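Local coordinates for glucokinase (Leishmania braziliensis MHOM/BR/75/M2904, PDB 6EDI), which probably phosphorylates D-glucose with ATP as a dimeric glucokinase, captured here with its cleft open, at residues Ile21-Leu26 / Leu92-Lys97; Gly113-Pro118 / Ser152-Asp157; Phe178-Lys183 / Thr389-Val394; Ser237-Trp242 / Thr270-Trp275; Ala282-Asn287 / Lys302-Val307. All coordinates share one frame; numbering follows the deposited sequence.

Interaction 1 (Ile21-Leu26 / Leu92-Lys97); sequences IALEQL and LQHLKK
H94 of helix 84-98 reaches across to the loop residues L23 and E24 and to L26, the first residue of helix 26-32, and its side chain carries most of the contact. With CG anti to the backbone N (chi1 169°), the imidazole is sent out from its helix. Its CB starts beside the methyl L23 CD1, 3.9 Å away, the two side chains running antiparallel past one another. Further out, H94 CE1 lies close to two carbonyls: L23 O, over one ring face and offset toward the rim, is 3.2 Å from CE1, and E24 O, near the ring plane, 3.3 Å from it. L23 O is no hydrogen-bond partner of the ring; it accepts the amide of L26. At the tip, H94 NE2 takes the backbone N-H of A27, which fixes the ring's rotation, and L26 CB leans in obliquely at 3.4 Å from NE2. The next residue, L95, meets L26 CD2 with its CD2 at 3.6 Å, methyl to methyl. L23 packs on V72 and F74 of strand 67-75 and L95 on L30 of helix 26-32, so the loop between strand 16-20 and helix 26-32 is pinned against helix 84-98.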
# COMPACT_ATOMS: atom_id res chain seq x y z
N ILE A 21 -22.93 2.33 27.91
CA ILE A 21 -23.91 2.99 28.77
C ILE A 21 -25.16 3.36 28.00
O ILE A 21 -25.13 3.53 26.77
CB ILE A 21 -23.35 4.28 29.39
CG1 ILE A 21 -22.84 5.21 28.29
CG2 ILE A 21 -22.24 3.98 30.40
CD1 ILE A 21 -22.68 6.64 28.74
N ALA A 22 -26.27 3.48 28.71
CA ALA A 22 -27.48 4.01 28.10
C ALA A 22 -27.26 5.46 27.73
O ALA A 22 -26.54 6.17 28.44
CB ALA A 22 -28.65 3.89 29.07
N LEU A 23 -27.88 5.93 26.65
CA LEU A 23 -27.73 7.33 26.26
C LEU A 23 -28.08 8.30 27.40
O LEU A 23 -27.42 9.34 27.57
CB LEU A 23 -28.57 7.66 25.02
CG LEU A 23 -28.79 9.14 24.71
CD1 LEU A 23 -27.48 9.86 24.43
CD2 LEU A 23 -29.71 9.29 23.52
N GLU A 24 -29.09 7.95 28.18
CA GLU A 24 -29.52 8.81 29.28
C GLU A 24 -28.43 8.93 30.35
O GLU A 24 -28.38 9.92 31.08
CB GLU A 24 -30.83 8.28 29.88
CG GLU A 24 -31.98 8.11 28.88
CD GLU A 24 -31.79 6.92 27.92
OE1 GLU A 24 -31.31 5.85 28.37
OE2 GLU A 24 -32.10 7.06 26.72
N GLN A 25 -27.54 7.94 30.41
CA GLN A 25 -26.48 7.91 31.43
C GLN A 25 -25.19 8.59 30.97
O GLN A 25 -24.20 8.55 31.69
CB GLN A 25 -26.12 6.48 31.81
CG GLN A 25 -27.22 5.62 32.41
CD GLN A 25 -26.78 4.16 32.52
OE1 GLN A 25 -26.42 3.53 31.51
NE2 GLN A 25 -26.80 3.62 33.74
N LEU A 26 -25.18 9.19 29.78
CA LEU A 26 -23.95 9.75 29.21
C LEU A 26 -23.30 10.84 30.07
O LEU A 26 -22.16 10.70 30.51
CB LEU A 26 -24.14 10.23 27.76
CG LEU A 26 -22.93 10.87 27.07
CD1 LEU A 26 -21.74 9.93 27.03
CD2 LEU A 26 -23.28 11.34 25.67
N LEU A 92 -25.51 14.73 20.93
CA LEU A 92 -25.21 16.14 21.03
C LEU A 92 -26.29 16.88 21.85
O LEU A 92 -25.96 17.62 22.77
CB LEU A 92 -25.04 16.74 19.63
CG LEU A 92 -23.97 17.82 19.44
CD1 LEU A 92 -23.06 17.91 20.66
CD2 LEU A 92 -23.16 17.56 18.18
N GLN A 93 -27.56 16.65 21.53
CA GLN A 93 -28.65 17.26 22.30
C GLN A 93 -28.64 16.80 23.76
O GLN A 93 -29.02 17.55 24.66
CB GLN A 93 -30.02 17.00 21.65
CG GLN A 93 -30.16 17.46 20.18
CD GLN A 93 -29.65 18.87 19.90
OE1 GLN A 93 -28.92 19.10 18.93
NE2 GLN A 93 -30.04 19.83 20.74
N HIS A 94 -28.19 15.57 24.00
CA HIS A 94 -28.11 15.07 25.38
C HIS A 94 -27.02 15.78 26.16
O HIS A 94 -27.19 16.08 27.34
CB HIS A 94 -27.84 13.57 25.43
CG HIS A 94 -27.49 13.07 26.80
ND1 HIS A 94 -28.44 12.63 27.69
CD2 HIS A 94 -26.30 12.94 27.43
CE1 HIS A 94 -27.86 12.25 28.81
NE2 HIS A 94 -26.55 12.43 28.68
N LEU A 95 -25.88 16.03 25.51
CA LEU A 95 -24.77 16.72 26.15
C LEU A 95 -25.13 18.17 26.50
O LEU A 95 -24.76 18.65 27.57
CB LEU A 95 -23.51 16.68 25.29
CG LEU A 95 -22.83 15.33 25.07
CD1 LEU A 95 -21.65 15.49 24.10
CD2 LEU A 95 -22.37 14.74 26.38
N LYS A 96 -25.85 18.85 25.61
CA LYS A 96 -26.24 20.24 25.86
C LYS A 96 -27.35 20.31 26.91
O LYS A 96 -27.46 21.30 27.63
CB LYS A 96 -26.72 20.92 24.57
CG LYS A 96 -25.94 20.57 23.29
CD LYS A 96 -24.56 21.22 23.21
CE LYS A 96 -24.38 21.96 21.89
NZ LYS A 96 -24.98 21.19 20.75
N LYS A 97 -28.15 19.25 27.00
CA LYS A 97 -29.28 19.21 27.93
C LYS A 97 -28.89 18.69 29.32
O LYS A 97 -29.53 19.05 30.31
CB LYS A 97 -30.41 18.33 27.39
CG LYS A 97 -31.28 18.95 26.30
CD LYS A 97 -32.36 17.95 25.91
CE LYS A 97 -33.23 18.44 24.78
NZ LYS A 97 -34.35 17.49 24.50

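Interaction 2 (Gly113-Pro118 / Ser152-Asp157)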
# COMPACT_ATOMS: atom_id res chain seq x y z
N GLY A 113 -12.92 13.02 15.12
CA GLY A 113 -14.06 12.13 15.08
C GLY A 113 -13.85 11.16 13.94
O GLY A 113 -13.26 11.50 12.91
N ALA A 114 -14.31 9.93 14.14
CA ALA A 114 -14.12 8.90 13.13
C ALA A 114 -15.27 7.90 13.16
O ALA A 114 -15.81 7.60 14.22
CB ALA A 114 -12.82 8.17 13.35
N VAL A 115 -15.62 7.37 11.99
CA VAL A 115 -16.63 6.33 11.92
C VAL A 115 -16.10 5.14 11.15
O VAL A 115 -15.76 5.27 9.97
CB VAL A 115 -17.94 6.82 11.27
CG1 VAL A 115 -19.00 5.70 11.32
CG2 VAL A 115 -18.46 8.04 11.99
N SER A 116 -16.00 4.00 11.83
CA SER A 116 -15.65 2.73 11.20
C SER A 116 -16.93 2.12 10.64
O SER A 116 -17.90 1.94 11.37
CB SER A 116 -15.05 1.76 12.22
OG SER A 116 -14.68 0.54 11.61
N VAL A 117 -16.93 1.83 9.34
CA VAL A 117 -18.09 1.27 8.67
C VAL A 117 -17.73 -0.01 7.93
O VAL A 117 -16.62 -0.14 7.41
CB VAL A 117 -18.76 2.27 7.70
CG1 VAL A 117 -19.32 3.45 8.46
CG2 VAL A 117 -17.77 2.74 6.64
N PRO A 118 -18.67 -0.97 7.90
CA PRO A 118 -18.44 -2.25 7.24
C PRO A 118 -18.91 -2.17 5.79
O PRO A 118 -19.88 -2.81 5.39
CB PRO A 118 -19.35 -3.20 8.02
CG PRO A 118 -20.53 -2.33 8.40
CD PRO A 118 -20.01 -0.91 8.53
N SER A 152 -11.45 14.67 10.70
CA SER A 152 -12.47 13.63 10.71
C SER A 152 -12.45 12.74 9.46
O SER A 152 -12.08 13.19 8.38
CB SER A 152 -13.84 14.26 10.88
OG SER A 152 -13.89 15.01 12.08
N ALA A 153 -12.85 11.49 9.61
CA ALA A 153 -12.81 10.58 8.47
C ALA A 153 -13.75 9.42 8.70
O ALA A 153 -13.99 9.02 9.84
CB ALA A 153 -11.40 10.04 8.26
N LEU A 154 -14.27 8.89 7.60
CA LEU A 154 -14.86 7.57 7.62
C LEU A 154 -13.73 6.58 7.44
O LEU A 154 -12.81 6.80 6.65
CB LEU A 154 -15.88 7.40 6.48
CG LEU A 154 -17.02 8.41 6.49
CD1 LEU A 154 -17.92 8.23 5.27
CD2 LEU A 154 -17.81 8.26 7.77
N LEU A 155 -13.77 5.49 8.20
CA LEU A 155 -12.76 4.46 8.11
C LEU A 155 -13.38 3.13 7.71
O LEU A 155 -14.48 2.76 8.18
CB LEU A 155 -12.05 4.31 9.45
CG LEU A 155 -11.49 5.56 10.13
CD1 LEU A 155 -11.02 5.23 11.54
CD2 LEU A 155 -10.36 6.20 9.32
N ASN A 156 -12.68 2.41 6.84
CA ASN A 156 -12.97 1.00 6.61
C ASN A 156 -12.77 0.25 7.91
O ASN A 156 -11.97 0.66 8.75
CB ASN A 156 -12.03 0.41 5.55
CG ASN A 156 -12.57 0.58 4.14
OD1 ASN A 156 -13.52 -0.11 3.74
ND2 ASN A 156 -11.96 1.49 3.37
N ASP A 157 -13.51 -0.84 8.08
CA ASP A 157 -13.40 -1.69 9.26
C ASP A 157 -11.93 -2.06 9.57
O ASP A 157 -11.45 -1.88 10.70
CB ASP A 157 -14.33 -2.92 9.09
CG ASP A 157 -13.84 -4.17 9.82
OD1 ASP A 157 -13.44 -4.09 11.00
OD2 ASP A 157 -13.90 -5.26 9.21
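G113-V117 and S152-N156 run as neighbouring parallel strands, their axes 4.5 Å apart at closest approach and 19° out of line. G113 pairs with S152, A114 with A153, and so on to V117 with N156. The ladder tightens toward its middle: V115 N to A153 O is 3.2 Å, L155 N to V115 O is 2.7 Å with a nearly straight N-H (177°), and V117 N to L155 O is 2.9 Å. Both ends are weak, A153 N to G113 O and D157 N to V117 O, the latter strongly bent where the second strand passes into helix 157-170. On one sheet face A114 CB touches L155 CD1 at 3.9 Å, under cover of helix 399-409, which places C404 on A114 and F407 on L155. On the other face V115 CB meets L154 CD2 at 3.8 Å. S116 turns OG anti to its own N (chi1 -179°), close to D157 CA at 3.5 Å, and the hydroxyl bonds to D46 of the strand on its far side; D157 OD1 is held by N400 ND2. These are the fourth and fifth strands of the 3-2-1-4-5 sheet, only its second strand antiparallel, that marks each lobe of the actin-like ATPase superfamily to which the sugar kinases belong.

Interaction 3 (Phe178-Lys183 / Thr389-Val394)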
# COMPACT_ATOMS: atom_id res chain seq x y z
N PHE A 178 -1.47 -8.94 22.08
CA PHE A 178 -0.82 -9.61 20.97
C PHE A 178 0.38 -10.40 21.45
O PHE A 178 1.03 -9.99 22.42
CB PHE A 178 -0.41 -8.56 19.92
CG PHE A 178 -1.58 -8.00 19.17
CD1 PHE A 178 -2.32 -6.95 19.69
CD2 PHE A 178 -1.97 -8.56 17.97
CE1 PHE A 178 -3.42 -6.43 19.00
CE2 PHE A 178 -3.07 -8.06 17.28
CZ PHE A 178 -3.80 -7.00 17.79
N LYS A 179 0.67 -11.51 20.79
CA LYS A 179 1.81 -12.36 21.13
C LYS A 179 2.68 -12.55 19.91
O LYS A 179 2.17 -12.54 18.78
CB LYS A 179 1.34 -13.74 21.60
CG LYS A 179 0.93 -13.82 23.04
CD LYS A 179 1.58 -15.03 23.70
CE LYS A 179 1.77 -14.82 25.21
NZ LYS A 179 2.95 -15.58 25.74
N VAL A 180 3.97 -12.76 20.12
CA VAL A 180 4.89 -12.95 19.01
C VAL A 180 4.77 -14.35 18.45
O VAL A 180 4.86 -15.32 19.19
CB VAL A 180 6.34 -12.71 19.44
CG1 VAL A 180 7.31 -13.01 18.30
CG2 VAL A 180 6.49 -11.29 19.91
N MET A 181 4.54 -14.44 17.15
CA MET A 181 4.62 -15.74 16.50
C MET A 181 6.09 -16.06 16.24
O MET A 181 6.58 -17.14 16.59
CB MET A 181 3.81 -15.75 15.21
CG MET A 181 2.34 -15.52 15.44
SD MET A 181 1.32 -15.28 13.97
CE MET A 181 1.85 -16.68 12.98
N TRP A 182 6.79 -15.10 15.62
CA TRP A 182 8.22 -15.20 15.42
C TRP A 182 8.86 -13.84 15.16
O TRP A 182 8.24 -12.93 14.59
CB TRP A 182 8.58 -16.19 14.31
CG TRP A 182 7.96 -15.89 12.98
CD1 TRP A 182 8.33 -14.91 12.10
CD2 TRP A 182 6.88 -16.60 12.36
NE1 TRP A 182 7.53 -14.96 10.98
CE2 TRP A 182 6.64 -15.99 11.11
CE3 TRP A 182 6.09 -17.69 12.74
CZ2 TRP A 182 5.64 -16.44 10.24
CZ3 TRP A 182 5.10 -18.15 11.88
CH2 TRP A 182 4.89 -17.53 10.64
N LYS A 183 10.09 -13.70 15.61
CA LYS A 183 10.79 -12.44 15.53
C LYS A 183 11.55 -12.41 14.21
O LYS A 183 12.21 -13.37 13.85
CB LYS A 183 11.73 -12.30 16.71
CG LYS A 183 12.59 -11.05 16.71
CD LYS A 183 13.52 -11.06 17.91
CE LYS A 183 14.67 -10.12 17.69
NZ LYS A 183 15.52 -9.94 18.90
N THR A 389 8.73 -9.43 11.72
CA THR A 389 8.26 -9.98 12.98
C THR A 389 6.75 -10.20 12.86
O THR A 389 6.02 -9.27 12.52
CB THR A 389 8.57 -9.00 14.13
OG1 THR A 389 9.99 -8.90 14.29
CG2 THR A 389 7.95 -9.46 15.44
N PHE A 390 6.29 -11.43 13.11
CA PHE A 390 4.86 -11.74 13.05
C PHE A 390 4.24 -11.78 14.43
O PHE A 390 4.85 -12.30 15.37
CB PHE A 390 4.58 -13.07 12.35
CG PHE A 390 4.47 -12.96 10.85
CD1 PHE A 390 5.52 -12.45 10.10
CD2 PHE A 390 3.32 -13.38 10.20
CE1 PHE A 390 5.41 -12.36 8.71
CE2 PHE A 390 3.20 -13.30 8.83
CZ PHE A 390 4.24 -12.78 8.08
N LEU A 391 3.05 -11.19 14.54
CA LEU A 391 2.31 -11.14 15.80
C LEU A 391 0.90 -11.69 15.59
O LEU A 391 0.38 -11.66 14.48
CB LEU A 391 2.22 -9.70 16.32
CG LEU A 391 3.50 -8.87 16.51
CD1 LEU A 391 3.12 -7.51 17.06
CD2 LEU A 391 4.48 -9.57 17.44
N ARG A 392 0.28 -12.13 16.69
CA ARG A 392 -1.03 -12.76 16.72
C ARG A 392 -1.86 -12.13 17.81
O ARG A 392 -1.40 -12.06 18.94
CB ARG A 392 -0.84 -14.19 17.18
CG ARG A 392 -1.14 -15.24 16.21
CD ARG A 392 -0.71 -16.50 16.89
NE ARG A 392 -1.47 -16.67 18.11
CZ ARG A 392 -0.99 -17.21 19.22
NH1 ARG A 392 0.26 -17.65 19.25
NH2 ARG A 392 -1.76 -17.32 20.29
N GLN A 393 -3.10 -11.74 17.51
CA GLN A 393 -4.00 -11.28 18.57
C GLN A 393 -4.39 -12.43 19.50
O GLN A 393 -4.74 -13.51 19.04
CB GLN A 393 -5.26 -10.65 17.98
CG GLN A 393 -6.04 -9.85 19.01
CD GLN A 393 -7.28 -9.19 18.47
OE1 GLN A 393 -7.50 -9.14 17.26
NE2 GLN A 393 -8.12 -8.69 19.38
N VAL A 394 -4.35 -12.18 20.81
CA VAL A 394 -4.74 -13.20 21.80
C VAL A 394 -5.88 -12.75 22.72
O VAL A 394 -6.56 -13.59 23.31
CB VAL A 394 -3.55 -13.67 22.65
CG1 VAL A 394 -2.51 -14.34 21.77
CG2 VAL A 394 -2.94 -12.51 23.43
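A classic beta bulge sets M181 and W182 together opposite the single residue F390, in an antiparallel pair at the edge of a mixed six-stranded sheet. Among the backbone bonds, K179 and R392 exchange two (K179 N to R392 O and R392 N to K179 O, each 2.8 Å). F390 O then takes M181 N at 2.8 Å, from above its carbonyl plane, and W182 N weakly, while F390 N bonds to W182 O. Aromatic contacts gather on two faces. The five-membered ring of W182 and the F390 ring are tilted 30° to each other and displaced, with little overlap; F390 CB sits over that five-membered ring, 3.9 Å from its centroid. On the opposite sheet face Q393 CG sits over the F178 ring, toward its rim, a CH-pi contact. L373 of helix 363-373 packs on both W182 and F390. Among apolar contacts, V180 CG2 touches L391 CD2 at 3.6 Å. M181 crosses R392 at about a right angle, its extended CB-CG bond (chi2 172°) carrying SD to 3.3 Å from R392 CG.

Interaction 4 (Ser237-Trp242 / Thr270-Trp275)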
# COMPACT_ATOMS: atom_id res chain seq x y z
N SER A 237 -8.33 -10.15 -1.64
CA SER A 237 -8.92 -10.29 -2.98
C SER A 237 -7.86 -10.43 -4.06
O SER A 237 -8.16 -10.44 -5.26
CB SER A 237 -9.86 -9.13 -3.29
OG SER A 237 -10.96 -9.11 -2.41
N LEU A 238 -6.61 -10.54 -3.63
CA LEU A 238 -5.52 -10.89 -4.53
C LEU A 238 -5.67 -12.37 -4.93
O LEU A 238 -6.00 -13.21 -4.09
CB LEU A 238 -4.18 -10.59 -3.85
CG LEU A 238 -2.85 -11.27 -4.15
CD1 LEU A 238 -2.25 -10.83 -5.48
CD2 LEU A 238 -1.87 -10.96 -3.00
N SER A 239 -5.46 -12.66 -6.20
CA SER A 239 -5.46 -14.05 -6.68
C SER A 239 -4.44 -14.92 -5.95
O SER A 239 -3.36 -14.45 -5.62
CB SER A 239 -5.16 -14.10 -8.17
OG SER A 239 -6.04 -13.28 -8.89
N MET A 240 -4.79 -16.18 -5.69
CA MET A 240 -3.80 -17.11 -5.14
C MET A 240 -2.60 -17.25 -6.08
O MET A 240 -2.72 -17.12 -7.29
CB MET A 240 -4.42 -18.49 -4.86
CG MET A 240 -5.41 -18.47 -3.72
SD MET A 240 -6.02 -20.11 -3.31
CE MET A 240 -4.59 -20.80 -2.47
N SER A 241 -1.43 -17.50 -5.49
CA SER A 241 -0.18 -17.59 -6.21
C SER A 241 -0.12 -18.88 -7.02
O SER A 241 -0.75 -19.88 -6.68
CB SER A 241 1.00 -17.56 -5.23
OG SER A 241 1.09 -16.30 -4.60
N TRP A 242 0.63 -18.85 -8.12
CA TRP A 242 0.82 -20.05 -8.90
C TRP A 242 1.54 -21.12 -8.08
O TRP A 242 2.33 -20.82 -7.18
CB TRP A 242 1.58 -19.72 -10.20
CG TRP A 242 1.70 -20.89 -11.10
CD1 TRP A 242 0.85 -21.25 -12.11
CD2 TRP A 242 2.74 -21.86 -11.08
NE1 TRP A 242 1.31 -22.40 -12.72
CE2 TRP A 242 2.48 -22.79 -12.10
CE3 TRP A 242 3.89 -22.03 -10.29
CZ2 TRP A 242 3.31 -23.87 -12.35
CZ3 TRP A 242 4.71 -23.10 -10.54
CH2 TRP A 242 4.41 -24.02 -11.56
N THR A 270 -10.79 -22.22 -14.44
CA THR A 270 -9.49 -21.78 -14.97
C THR A 270 -9.07 -20.44 -14.38
O THR A 270 -7.93 -20.01 -14.57
CB THR A 270 -9.45 -21.68 -16.52
OG1 THR A 270 -10.17 -20.52 -16.96
CG2 THR A 270 -10.03 -22.95 -17.16
N VAL A 271 -9.99 -19.79 -13.67
CA VAL A 271 -9.72 -18.51 -13.02
C VAL A 271 -9.24 -18.73 -11.58
O VAL A 271 -9.94 -19.38 -10.81
CB VAL A 271 -11.00 -17.66 -12.95
CG1 VAL A 271 -10.68 -16.24 -12.48
CG2 VAL A 271 -11.73 -17.62 -14.30
N ALA A 272 -8.09 -18.16 -11.21
CA ALA A 272 -7.56 -18.28 -9.84
C ALA A 272 -8.58 -17.81 -8.81
O ALA A 272 -9.28 -16.83 -9.04
CB ALA A 272 -6.27 -17.51 -9.70
N PRO A 273 -8.68 -18.52 -7.68
CA PRO A 273 -9.59 -18.01 -6.65
C PRO A 273 -8.81 -17.00 -5.83
O PRO A 273 -7.59 -17.01 -5.92
CB PRO A 273 -9.91 -19.25 -5.81
CG PRO A 273 -8.70 -20.14 -5.96
CD PRO A 273 -8.06 -19.80 -7.30
N ILE A 274 -9.48 -16.15 -5.07
CA ILE A 274 -8.76 -15.15 -4.28
C ILE A 274 -8.24 -15.78 -2.99
O ILE A 274 -8.79 -16.78 -2.51
CB ILE A 274 -9.61 -13.91 -4.03
CG1 ILE A 274 -10.85 -14.23 -3.18
CG2 ILE A 274 -10.08 -13.33 -5.35
CD1 ILE A 274 -11.74 -13.00 -2.94
N TRP A 275 -7.18 -15.21 -2.43
CA TRP A 275 -6.58 -15.74 -1.20
C TRP A 275 -7.60 -15.88 -0.08
O TRP A 275 -7.53 -16.80 0.73
CB TRP A 275 -5.45 -14.84 -0.71
CG TRP A 275 -4.14 -15.09 -1.37
CD1 TRP A 275 -3.52 -14.29 -2.28
CD2 TRP A 275 -3.26 -16.21 -1.15
NE1 TRP A 275 -2.32 -14.84 -2.65
CE2 TRP A 275 -2.13 -16.02 -1.97
CE3 TRP A 275 -3.32 -17.35 -0.35
CZ2 TRP A 275 -1.06 -16.93 -2.01
CZ3 TRP A 275 -2.26 -18.26 -0.38
CH2 TRP A 275 -1.14 -18.04 -1.22
O HOH W 1 -8.11 -14.38 -10.29
O HOH W 2 -0.56 -14.07 -5.02
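Two loops flanking helix 245-259 meet at the subunit interface, joined by a single backbone bridge between S239 and I274. W275 N gives a hydrogen bond to L238 O and M240 N one to P273 O, each 2.9 Å. The indole of W275 is the main side chain buried here. M240 CA rests over the face of its five-membered ring, 3.8 Å from the centroid, and M240 SD lies 5.3 Å from the centroid of the six-membered ring, a distant Met-aromatic contact; the same sulfur touches P273 CG. In the ring plane, L238 CG borders W275 CD1 at 3.6 Å and S241 OG borders CZ2 at 3.4 Å. Water 2 joins W275 and S241, accepting from W275 NE1 at 3.1 Å and donating to S241 OG at 2.8 Å. Water 1 instead donates to both S239 OG and A272 O. I274 CG2 presses on S237 O, a buried carbonyl with no partner in the model. L333 of helix 317-341 packs on both L238 and W275. E336 of this chain bonds to S241 OG, while E336 of the second subunit bonds to S239 OG. With a water proton arriving at each of these hydroxyls, each is probably left to donate its own proton to an E336 carboxylate, one from each subunit, which would tie this junction to the dimer interface.

Interaction 5 (Ala282-Asn287 / Lys302-Val307); sequences AGLEFN and KSAPEV
The carboxylate of E285 meets the backbone of S303 and A304: A304 N bonds to OE2 at 2.7 Å, on the anti side and 17° out of the carboxylate plane, and S303 CA lies 3.1 Å from the same oxygen. The other flat acid, E306, folds back on its own helix. Its OE2 receives S303 N from above the carboxylate plane (2.9 Å) and S303 OG on the anti side (2.7 Å). Both acids lie near the N-cap residue S303 of helix 304-313, their OE2 atoms 6.6 Å apart, where first-turn N-H groups not used by the helix itself would probably stabilise negative charge. On helix 281-292, E285 CG, beside the backbone N (chi1 -62°), lies 3.5 Å from K302 O, and the extended chain (chi2 178°) carries the carboxylate to A304 N. Beside this polar contact L284 CD2 touches A304 O at 3.5 Å, and its CD1 meets V307 CG1 at 3.8 Å, the two side chains overlapping alongside. A322 and L326 of helix 317-341 close on L284.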
# COMPACT_ATOMS: atom_id res chain seq x y z
N ALA A 282 -15.77 -19.96 4.84
CA ALA A 282 -16.14 -20.72 3.66
C ALA A 282 -15.04 -21.67 3.23
O ALA A 282 -15.30 -22.82 2.91
CB ALA A 282 -16.50 -19.80 2.53
N GLY A 283 -13.81 -21.16 3.23
CA GLY A 283 -12.66 -21.96 2.87
C GLY A 283 -12.40 -23.07 3.88
O GLY A 283 -12.03 -24.18 3.51
N LEU A 284 -12.59 -22.77 5.16
CA LEU A 284 -12.38 -23.79 6.19
C LEU A 284 -13.37 -24.95 6.00
O LEU A 284 -13.00 -26.13 6.10
CB LEU A 284 -12.51 -23.21 7.60
CG LEU A 284 -12.32 -24.29 8.66
CD1 LEU A 284 -10.93 -24.92 8.53
CD2 LEU A 284 -12.54 -23.74 10.05
N GLU A 285 -14.61 -24.60 5.70
CA GLU A 285 -15.63 -25.60 5.41
C GLU A 285 -15.30 -26.42 4.17
O GLU A 285 -15.53 -27.64 4.13
CB GLU A 285 -17.01 -24.94 5.29
CG GLU A 285 -17.42 -24.26 6.60
CD GLU A 285 -18.75 -23.55 6.54
OE1 GLU A 285 -19.40 -23.57 5.47
OE2 GLU A 285 -19.15 -22.95 7.57
N PHE A 286 -14.73 -25.76 3.15
CA PHE A 286 -14.29 -26.47 1.96
C PHE A 286 -13.11 -27.38 2.29
O PHE A 286 -13.01 -28.51 1.79
CB PHE A 286 -13.89 -25.50 0.86
CG PHE A 286 -13.31 -26.17 -0.35
CD1 PHE A 286 -14.15 -26.72 -1.31
CD2 PHE A 286 -11.94 -26.28 -0.50
CE1 PHE A 286 -13.62 -27.36 -2.43
CE2 PHE A 286 -11.40 -26.91 -1.61
CZ PHE A 286 -12.24 -27.46 -2.58
N ASN A 287 -12.19 -26.87 3.10
CA ASN A 287 -11.02 -27.63 3.48
C ASN A 287 -11.38 -28.94 4.17
O ASN A 287 -10.75 -29.98 3.94
CB ASN A 287 -10.11 -26.80 4.36
CG ASN A 287 -9.26 -25.84 3.55
OD1 ASN A 287 -9.44 -25.73 2.33
ND2 ASN A 287 -8.33 -25.14 4.21
N LYS A 302 -20.13 -29.84 7.63
CA LYS A 302 -19.69 -29.16 8.84
C LYS A 302 -19.42 -27.67 8.62
O LYS A 302 -18.76 -27.28 7.66
CB LYS A 302 -18.42 -29.82 9.40
CG LYS A 302 -18.65 -30.84 10.51
CD LYS A 302 -19.46 -32.03 10.04
CE LYS A 302 -19.25 -33.24 10.95
NZ LYS A 302 -18.76 -34.42 10.17
N SER A 303 -19.94 -26.84 9.52
CA SER A 303 -19.69 -25.41 9.46
C SER A 303 -18.31 -25.09 10.02
O SER A 303 -17.68 -25.93 10.68
CB SER A 303 -20.76 -24.62 10.22
OG SER A 303 -20.80 -25.00 11.58
N ALA A 304 -17.82 -23.89 9.73
CA ALA A 304 -16.50 -23.48 10.20
C ALA A 304 -16.32 -23.57 11.73
O ALA A 304 -15.28 -24.05 12.20
CB ALA A 304 -16.15 -22.11 9.67
N PRO A 305 -17.33 -23.10 12.51
CA PRO A 305 -17.22 -23.27 13.97
C PRO A 305 -16.95 -24.72 14.34
O PRO A 305 -16.07 -24.99 15.16
CB PRO A 305 -18.62 -22.89 14.45
CG PRO A 305 -19.12 -21.91 13.46
CD PRO A 305 -18.53 -22.32 12.14
N GLU A 306 -17.68 -25.63 13.71
CA GLU A 306 -17.61 -27.05 14.05
C GLU A 306 -16.25 -27.64 13.75
O GLU A 306 -15.66 -28.34 14.58
CB GLU A 306 -18.65 -27.85 13.27
CG GLU A 306 -20.09 -27.42 13.41
CD GLU A 306 -20.99 -28.16 12.43
OE1 GLU A 306 -20.93 -29.42 12.40
OE2 GLU A 306 -21.74 -27.50 11.67
N VAL A 307 -15.76 -27.38 12.54
CA VAL A 307 -14.46 -27.89 12.12
C VAL A 307 -13.40 -27.44 13.12
O VAL A 307 -12.62 -28.25 13.61
CB VAL A 307 -14.11 -27.43 10.68
CG1 VAL A 307 -12.68 -27.82 10.32
CG2 VAL A 307 -15.10 -28.00 9.67

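Interactions 2 and 3 lie in the two separate six-stranded sheets, their centres 26 Å apart and their nearest atoms about 10 Å apart; in this fold the sugar and nucleotide bind in the cleft between the two lobes, and no ligand occupies these contacts. Interaction 1 flanks the same sheet as interaction 2, at centres 22 Å apart, and is the remotest from interaction 4 (49 Å). Interactions 4 and 5 are nested within the long chain loop that interaction 3 closes; they come to about 8 Å of each other at nearest atoms, and both lean on helix 317-341. Interactions 2 and 4 each touch the second subunit, interaction 4 far more extensively.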